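Local structure of DNA repair protein rhp9/CRB2 (Schizosaccharomyces pombe, 2FHD) at residues A[127-130]-A[131-134]; A[73-77]-A[78-82]; A[52-55]-A[56-60]. The protein acts in DNA repair, where its tandem tudor domains probably recognise histone H4 according to the methylation state of one lysine side chain. One frame throughout, in Å; residues are numbered along the deposited sequence.

Contact 1: A[127-130]-A[131-134]; sequences VNIR and RFQG
Phe132 and Ile129 are joined by a backbone bond, Phe132 N to Ile129 O at 3.1 Å, which closes a type I beta turn. One residue back, Arg131 N reaches Asn128 O at 3.2 Å, and two i to i+3 bonds thus follow one another here. The same Asn128 O lies obliquely 3.4 Å from Phe132 CD1, a carbonyl oxygen beside the ring. Over one face of that ring sits the tip of Ile129: CD1 is 3.8 Å from the ring centroid and 18° off the normal, a CH-pi contact displaced toward CE2. Ile129 holds CG1 beside its backbone N (chi1 -80°), and a second bend at chi2 (-73°) brings CD1 over the phenyl plane. Isoleucine suits this place because the methyl ending its longer branch is what reaches over the ring. Val124 touches both residues, and Phe132 also meets Leu64 and Asp68. On the outer side, Arg131 folds back at chi2 and chi3, laying CD 3.5 Å from Arg130 O, and packs on Asp48 of a second subunit. Arg130 makes cation-pi contacts with Phe16 and Tyr24 of that subunit. Ile129 and Phe132 are thus buried as a hydrophobic pair, while Arg130, partly exposed at the subunit interface, lies against aromatic residues of the neighbour that are consistent with a methyl-lysine cage, perhaps in the place of the ligand.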
loop_
_atom_site.group_PDB
_atom_site.type_symbol
_atom_site.label_atom_id
_atom_site.label_comp_id
_atom_site.label_asym_id
_atom_site.label_seq_id
_atom_site.Cartn_x
_atom_site.Cartn_y
_atom_site.Cartn_z
ATOM N N VAL A 127 4.497 12.369 27.375
ATOM C CA VAL A 127 4.785 12.472 28.839
ATOM C C VAL A 127 3.746 11.768 29.684
ATOM O O VAL A 127 4.000 11.307 30.772
ATOM C CB VAL A 127 4.955 13.941 29.426
ATOM C CG1 VAL A 127 6.274 14.543 29.088
ATOM C CG2 VAL A 127 3.805 14.845 29.114
ATOM N N ASN A 128 2.536 11.666 29.169
ATOM C CA ASN A 128 1.507 10.955 29.892
ATOM C C ASN A 128 1.618 9.471 29.730
ATOM O O ASN A 128 1.379 8.746 30.659
ATOM C CB ASN A 128 0.183 11.496 29.460
ATOM C CG ASN A 128 -0.031 12.872 30.028
ATOM O OD1 ASN A 128 0.010 13.052 31.262
ATOM N ND2 ASN A 128 -0.170 13.852 29.175
ATOM N N ILE A 129 2.052 9.030 28.556
ATOM C CA ILE A 129 2.278 7.628 28.276
ATOM C C ILE A 129 3.393 6.995 29.170
ATOM O O ILE A 129 3.355 5.793 29.442
ATOM C CB ILE A 129 2.595 7.372 26.719
ATOM C CG1 ILE A 129 1.304 7.363 25.913
ATOM C CG2 ILE A 129 3.365 6.022 26.550
ATOM C CD1 ILE A 129 0.437 6.041 26.155
ATOM N N ARG A 130 4.361 7.789 29.625
ATOM C CA ARG A 130 5.438 7.212 30.429
ATOM C C ARG A 130 4.932 6.682 31.767
ATOM O O ARG A 130 5.541 5.781 32.408
ATOM C CB ARG A 130 6.716 8.107 30.515
ATOM C CG ARG A 130 6.546 9.457 31.078
ATOM C CD ARG A 130 7.924 10.185 31.239
ATOM N NE ARG A 130 8.490 9.998 32.604
ATOM C CZ ARG A 130 9.652 9.418 32.778
ATOM N NH1 ARG A 130 10.274 9.038 31.674
ATOM N NH2 ARG A 130 10.175 9.200 33.998
ATOM N N ARG A 131 3.740 7.119 32.133
ATOM C CA ARG A 131 3.166 6.606 33.357
ATOM C C ARG A 131 2.083 5.517 33.212
ATOM O O ARG A 131 1.561 5.023 34.155
ATOM C CB ARG A 131 2.833 7.774 34.272
ATOM C CG ARG A 131 4.189 8.709 34.477
ATOM C CD ARG A 131 5.407 7.968 35.198
ATOM N NE ARG A 131 5.275 7.945 36.661
ATOM C CZ ARG A 131 4.990 6.864 37.415
ATOM N NH1 ARG A 131 4.805 5.631 36.890
ATOM N NH2 ARG A 131 4.893 7.007 38.734
ATOM N N PHE A 132 1.833 5.064 32.009
ATOM C CA PHE A 132 0.995 3.921 31.812
ATOM C C PHE A 132 1.718 2.653 32.281
ATOM O O PHE A 132 2.666 2.218 31.676
ATOM C CB PHE A 132 0.667 3.813 30.330
ATOM C CG PHE A 132 -0.435 4.738 29.861
ATOM C CD1 PHE A 132 -0.568 6.013 30.363
ATOM C CD2 PHE A 132 -1.313 4.336 28.872
ATOM C CE1 PHE A 132 -1.553 6.857 29.909
ATOM C CE2 PHE A 132 -2.309 5.210 28.400
ATOM C CZ PHE A 132 -2.397 6.455 28.907
ATOM N N GLN A 133 1.284 2.041 33.363
ATOM C CA GLN A 133 1.933 0.807 33.823
ATOM C C GLN A 133 1.080 -0.331 33.352
ATOM O O GLN A 133 -0.115 -0.145 33.224
ATOM C CB GLN A 133 1.962 0.818 35.357
ATOM C CG GLN A 133 2.643 2.079 35.950
ATOM C CD GLN A 133 4.041 2.277 35.392
ATOM O OE1 GLN A 133 4.669 1.286 34.997
ATOM N NE2 GLN A 133 4.539 3.548 35.330
ATOM N N GLY A 134 1.649 -1.519 33.123
ATOM C CA GLY A 134 0.836 -2.664 32.708
ATOM C C GLY A 134 0.231 -2.575 31.310
ATOM O O GLY A 134 -0.706 -3.356 31.001
#

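Contact 2: A[73-77]-A[78-82]; sequences TRLGK and IKHTV. With PO4 (phosphate ion), chain K.
Lys79 gives its backbone N-H to phosphate O1 at 2.9 Å and an angle of 158°, and Lys77 O, across the contact, is also near that oxygen. The ion, probably taken up from the crystallisation liquor, is shared with Gly76 N of a second subunit, and the ammonium of Lys79 is held by Leu75 O and Thr73 O of that same subunit. Within the chain, a type II' beta turn runs from Leu75 to Ile78, closed by a weak bond from Ile78 N to Leu75 O at 3.4 Å. Gly76 fits its second position because phi there is +64°, which a residue without a side chain adopts readily. With CG1 beside its backbone N (chi1 -55°), Ile78 brings that carbon 3.4 Å from Leu75 O. At the first residue of the turn, Leu75 CD1 rests over one face of the His80 imidazole, 4.0 Å from the centroid and nearest NE2, a CH-pi contact. NE2 is buried and has no partner in the model. The turn lies in the connection between strands 69-72 and 80-86, where His80 meets His110 and Leu108 of the adjoining strand 105-110, and Gly76 O accepts a bond from the hydroxyl of Tyr123 in strand 122-123.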
loop_
_atom_site.group_PDB
_atom_site.type_symbol
_atom_site.label_atom_id
_atom_site.label_comp_id
_atom_site.label_asym_id
_atom_site.label_seq_id
_atom_site.Cartn_x
_atom_site.Cartn_y
_atom_site.Cartn_z
ATOM N N THR A 73 -9.806 14.277 20.832
ATOM C CA THR A 73 -10.126 15.000 19.619
ATOM C C THR A 73 -11.429 15.929 19.592
ATOM O O THR A 73 -11.472 16.871 18.856
ATOM C CB THR A 73 -10.109 13.846 18.540
ATOM O OG1 THR A 73 -8.921 13.920 17.741
ATOM C CG2 THR A 73 -11.289 13.735 17.795
ATOM N N ARG A 74 -12.426 15.662 20.406
ATOM C CA ARG A 74 -13.606 16.431 20.532
ATOM C C ARG A 74 -13.610 17.449 21.665
ATOM O O ARG A 74 -14.581 18.228 21.776
ATOM C CB ARG A 74 -14.734 15.473 20.823
ATOM C CG ARG A 74 -14.920 14.541 19.584
ATOM C CD ARG A 74 -16.197 13.841 19.689
ATOM N NE ARG A 74 -16.465 13.051 18.493
ATOM C CZ ARG A 74 -17.592 12.339 18.370
ATOM N NH1 ARG A 74 -18.541 12.405 19.366
ATOM N NH2 ARG A 74 -17.803 11.648 17.240
ATOM N N LEU A 75 -12.560 17.441 22.504
ATOM C CA LEU A 75 -12.406 18.378 23.615
ATOM C C LEU A 75 -11.114 19.251 23.477
ATOM O O LEU A 75 -10.515 19.596 24.459
ATOM C CB LEU A 75 -12.337 17.604 24.927
ATOM C CG LEU A 75 -13.514 16.624 24.919
ATOM C CD1 LEU A 75 -13.409 15.657 26.095
ATOM C CD2 LEU A 75 -14.894 17.358 24.906
ATOM N N GLY A 76 -10.658 19.532 22.270
ATOM C CA GLY A 76 -9.519 20.415 22.113
ATOM C C GLY A 76 -8.295 19.775 22.739
ATOM O O GLY A 76 -8.088 18.557 22.602
ATOM N N LYS A 77 -7.495 20.590 23.449
ATOM C CA LYS A 77 -6.214 20.144 24.038
ATOM C C LYS A 77 -6.342 19.954 25.563
ATOM O O LYS A 77 -5.342 19.775 26.253
ATOM C CB LYS A 77 -5.106 21.164 23.731
ATOM C CG LYS A 77 -4.179 20.814 22.598
ATOM C CD LYS A 77 -4.247 21.725 21.378
ATOM C CE LYS A 77 -4.102 23.238 21.707
ATOM N NZ LYS A 77 -2.669 23.604 21.955
ATOM N N ILE A 78 -7.573 19.965 26.064
ATOM C CA ILE A 78 -7.861 19.898 27.472
ATOM C C ILE A 78 -7.583 18.481 27.961
ATOM O O ILE A 78 -8.146 17.523 27.464
ATOM C CB ILE A 78 -9.358 20.181 27.711
ATOM C CG1 ILE A 78 -9.786 21.523 27.108
ATOM C CG2 ILE A 78 -9.634 20.173 29.177
ATOM C CD1 ILE A 78 -11.373 21.780 27.174
ATOM N N LYS A 79 -6.685 18.355 28.903
ATOM C CA LYS A 79 -6.333 17.070 29.449
ATOM C C LYS A 79 -7.418 16.568 30.404
ATOM O O LYS A 79 -7.948 17.358 31.167
ATOM C CB LYS A 79 -4.947 17.162 30.133
ATOM C CG LYS A 79 -3.839 17.184 29.139
ATOM C CD LYS A 79 -2.481 16.913 29.734
ATOM C CE LYS A 79 -1.476 17.005 28.636
ATOM N NZ LYS A 79 -0.065 16.783 29.086
ATOM N N HIS A 80 -7.718 15.263 30.370
ATOM C CA HIS A 80 -8.767 14.656 31.161
ATOM C C HIS A 80 -8.212 13.435 31.844
ATOM O O HIS A 80 -7.248 12.960 31.415
ATOM C CB HIS A 80 -9.936 14.247 30.212
ATOM C CG HIS A 80 -10.732 15.412 29.734
ATOM N ND1 HIS A 80 -11.967 15.730 30.254
ATOM C CD2 HIS A 80 -10.453 16.374 28.819
ATOM C CE1 HIS A 80 -12.442 16.806 29.647
ATOM N NE2 HIS A 80 -11.531 17.237 28.794
ATOM N N THR A 81 -8.830 12.897 32.871
ATOM C CA THR A 81 -8.460 11.593 33.369
ATOM C C THR A 81 -9.583 10.590 32.970
ATOM O O THR A 81 -10.771 10.937 32.819
ATOM C CB THR A 81 -8.188 11.577 34.926
ATOM O OG1 THR A 81 -9.378 12.025 35.594
ATOM C CG2 THR A 81 -7.174 12.584 35.266
ATOM N N VAL A 82 -9.184 9.348 32.781
ATOM C CA VAL A 82 -10.062 8.346 32.452
ATOM C C VAL A 82 -10.869 7.952 33.678
ATOM O O VAL A 82 -10.369 7.733 34.792
ATOM C CB VAL A 82 -9.294 7.163 31.846
ATOM C CG1 VAL A 82 -10.225 5.950 31.675
ATOM C CG2 VAL A 82 -8.578 7.598 30.480
HETATM P P PO4 K . -5.078 21.392 30.647
HETATM O O1 PO4 K . -4.838 20.576 29.403
HETATM O O2 PO4 K . -3.827 22.252 30.869
HETATM O O3 PO4 K . -6.259 22.339 30.421
HETATM O O4 PO4 K . -5.436 20.494 31.844
#

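Contact 3: A[52-55]-A[56-60]; sequences STVN and SNQIK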
loop_
_atom_site.group_PDB
_atom_site.type_symbol
_atom_site.label_atom_id
_atom_site.label_comp_id
_atom_site.label_asym_id
_atom_site.label_seq_id
_atom_site.Cartn_x
_atom_site.Cartn_y
_atom_site.Cartn_z
ATOM N N SER A 52 2.998 2.672 9.662
ATOM C CA SER A 52 4.256 3.122 10.210
ATOM C C SER A 52 4.972 1.997 10.946
ATOM O O SER A 52 4.343 1.077 11.419
ATOM C CB SER A 52 3.965 4.269 11.163
ATOM O OG SER A 52 5.160 4.831 11.591
ATOM N N THR A 53 6.289 2.049 11.018
ATOM C CA THR A 53 7.091 1.054 11.742
ATOM C C THR A 53 7.729 1.681 13.002
ATOM O O THR A 53 8.381 2.716 12.862
ATOM C CB THR A 53 8.193 0.497 10.830
ATOM O OG1 THR A 53 7.529 -0.113 9.730
ATOM C CG2 THR A 53 9.000 -0.682 11.545
ATOM N N VAL A 54 7.519 1.115 14.190
ATOM C CA VAL A 54 7.909 1.806 15.425
ATOM C C VAL A 54 8.684 0.829 16.263
ATOM O O VAL A 54 8.545 -0.391 16.074
ATOM C CB VAL A 54 6.646 2.316 16.281
ATOM C CG1 VAL A 54 5.888 3.382 15.525
ATOM C CG2 VAL A 54 5.716 1.162 16.750
ATOM N N ASN A 55 9.490 1.314 17.196
ATOM C CA ASN A 55 10.113 0.362 18.109
ATOM C C ASN A 55 9.229 0.001 19.295
ATOM O O ASN A 55 8.110 0.559 19.443
ATOM C CB ASN A 55 11.504 0.829 18.569
ATOM C CG ASN A 55 11.488 2.136 19.312
ATOM O OD1 ASN A 55 10.860 2.299 20.378
ATOM N ND2 ASN A 55 12.269 3.101 18.781
ATOM N N SER A 56 9.758 -0.876 20.175
ATOM C CA SER A 56 8.997 -1.439 21.315
ATOM C C SER A 56 8.784 -0.386 22.401
ATOM O O SER A 56 7.973 -0.553 23.268
ATOM C CB SER A 56 9.740 -2.622 21.922
ATOM O OG SER A 56 10.844 -2.114 22.680
ATOM N N ASN A 57 9.549 0.694 22.335
ATOM C CA ASN A 57 9.351 1.873 23.148
ATOM C C ASN A 57 8.290 2.860 22.593
ATOM O O ASN A 57 8.079 3.911 23.164
ATOM C CB ASN A 57 10.662 2.675 23.169
ATOM C CG ASN A 57 11.698 2.094 24.114
ATOM O OD1 ASN A 57 11.389 1.360 25.058
ATOM N ND2 ASN A 57 12.948 2.387 23.832
ATOM N N GLN A 58 7.675 2.542 21.478
ATOM C CA GLN A 58 6.803 3.491 20.854
ATOM C C GLN A 58 5.394 2.917 20.695
ATOM O O GLN A 58 4.636 3.432 19.882
ATOM C CB GLN A 58 7.407 3.887 19.509
ATOM C CG GLN A 58 8.597 4.861 19.652
ATOM C CD GLN A 58 9.360 5.039 18.302
ATOM O OE1 GLN A 58 9.438 4.130 17.496
ATOM N NE2 GLN A 58 9.872 6.216 18.070
ATOM N N ILE A 59 5.015 1.936 21.555
ATOM C CA ILE A 59 3.796 1.217 21.349
ATOM C C ILE A 59 3.304 0.637 22.666
ATOM O O ILE A 59 4.095 0.111 23.467
ATOM C CB ILE A 59 3.976 0.110 20.241
ATOM C CG1 ILE A 59 2.686 -0.526 19.800
ATOM C CG2 ILE A 59 4.891 -1.060 20.665
ATOM C CD1 ILE A 59 2.881 -1.399 18.541
ATOM N N LYS A 60 1.998 0.791 22.898
ATOM C CA LYS A 60 1.329 0.247 24.099
ATOM C C LYS A 60 0.079 -0.504 23.653
ATOM O O LYS A 60 -0.485 -0.136 22.638
ATOM C CB LYS A 60 0.887 1.408 24.988
ATOM C CG LYS A 60 2.000 2.233 25.555
ATOM C CD LYS A 60 2.695 1.481 26.768
ATOM C CE LYS A 60 3.921 2.189 27.159
ATOM N NZ LYS A 60 4.630 1.411 28.256
#
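Gln58 leaves its backbone with CB already against the preceding residues, 3.4 Å from Asn55 O and 3.7 Å from Val54 CB. CG then passes alongside the Asn55 side chain. At the next atom the two amides meet: Gln58 CD lies 3.5 Å from Asn55 ND2, and the planes are only 7° apart, so the groups stack face to face. The tip completes the path, for Gln58 OE1 takes the backbone N-H of Asn55 at 2.8 Å. This bond is nearly straight, 163° at the hydrogen, with the donor slightly off the carbonyl plane. An almost fully extended chain beyond CG (chi2 169°) gives glutamine just the length to return to that N-H. Asn55 matches it by placing CG between its own backbone N and carbonyl carbon, which sets its amide over that of Gln58. The backbone adds Gln58 N to Asn55 O at 2.9 Å, closing a type I beta turn; a further bond from Asn57 N to Asn55 OD1 is weak and doubtful. On the inner side, Val54 CG2 packs against Ile59 CB at 4.0 Å, and Ile59 continues onto Val12, Tyr42 and Val44 of the barrel. The turn stands where SH3-like barrels commonly carry a short 3-10 turn between their fourth and fifth strands. Chemically, Asn55 and Gln58 clasp each other twice, once through the backbone and once through a side-chain carbonyl that satisfies the backbone N-H of Asn55 at the turn, while Val54 and Ile59 pack on the buried side.

How the contacts relate
Along the chain the contacts come in the order 3, 2, 1, in series, with no nesting or crossing. Contact 3 turns the chain from strand 51-55 into strand 59-61, the two outermost strands of the first five-stranded sheet. Contact 2 then closes the loop between strands 69-72 and 80-86 of the second sheet; its nearest atoms are about 13 Å from those of contact 3. Contact 1 follows the last strand of that sheet, 122-123, around the short helix 126-129 and the loop after it. It touches both others: Ile129 packs on Lys60, and contacts 1 and 2 meet at Asn128 and Lys79, so the turn after strand 122-123 spans the two tudor domains.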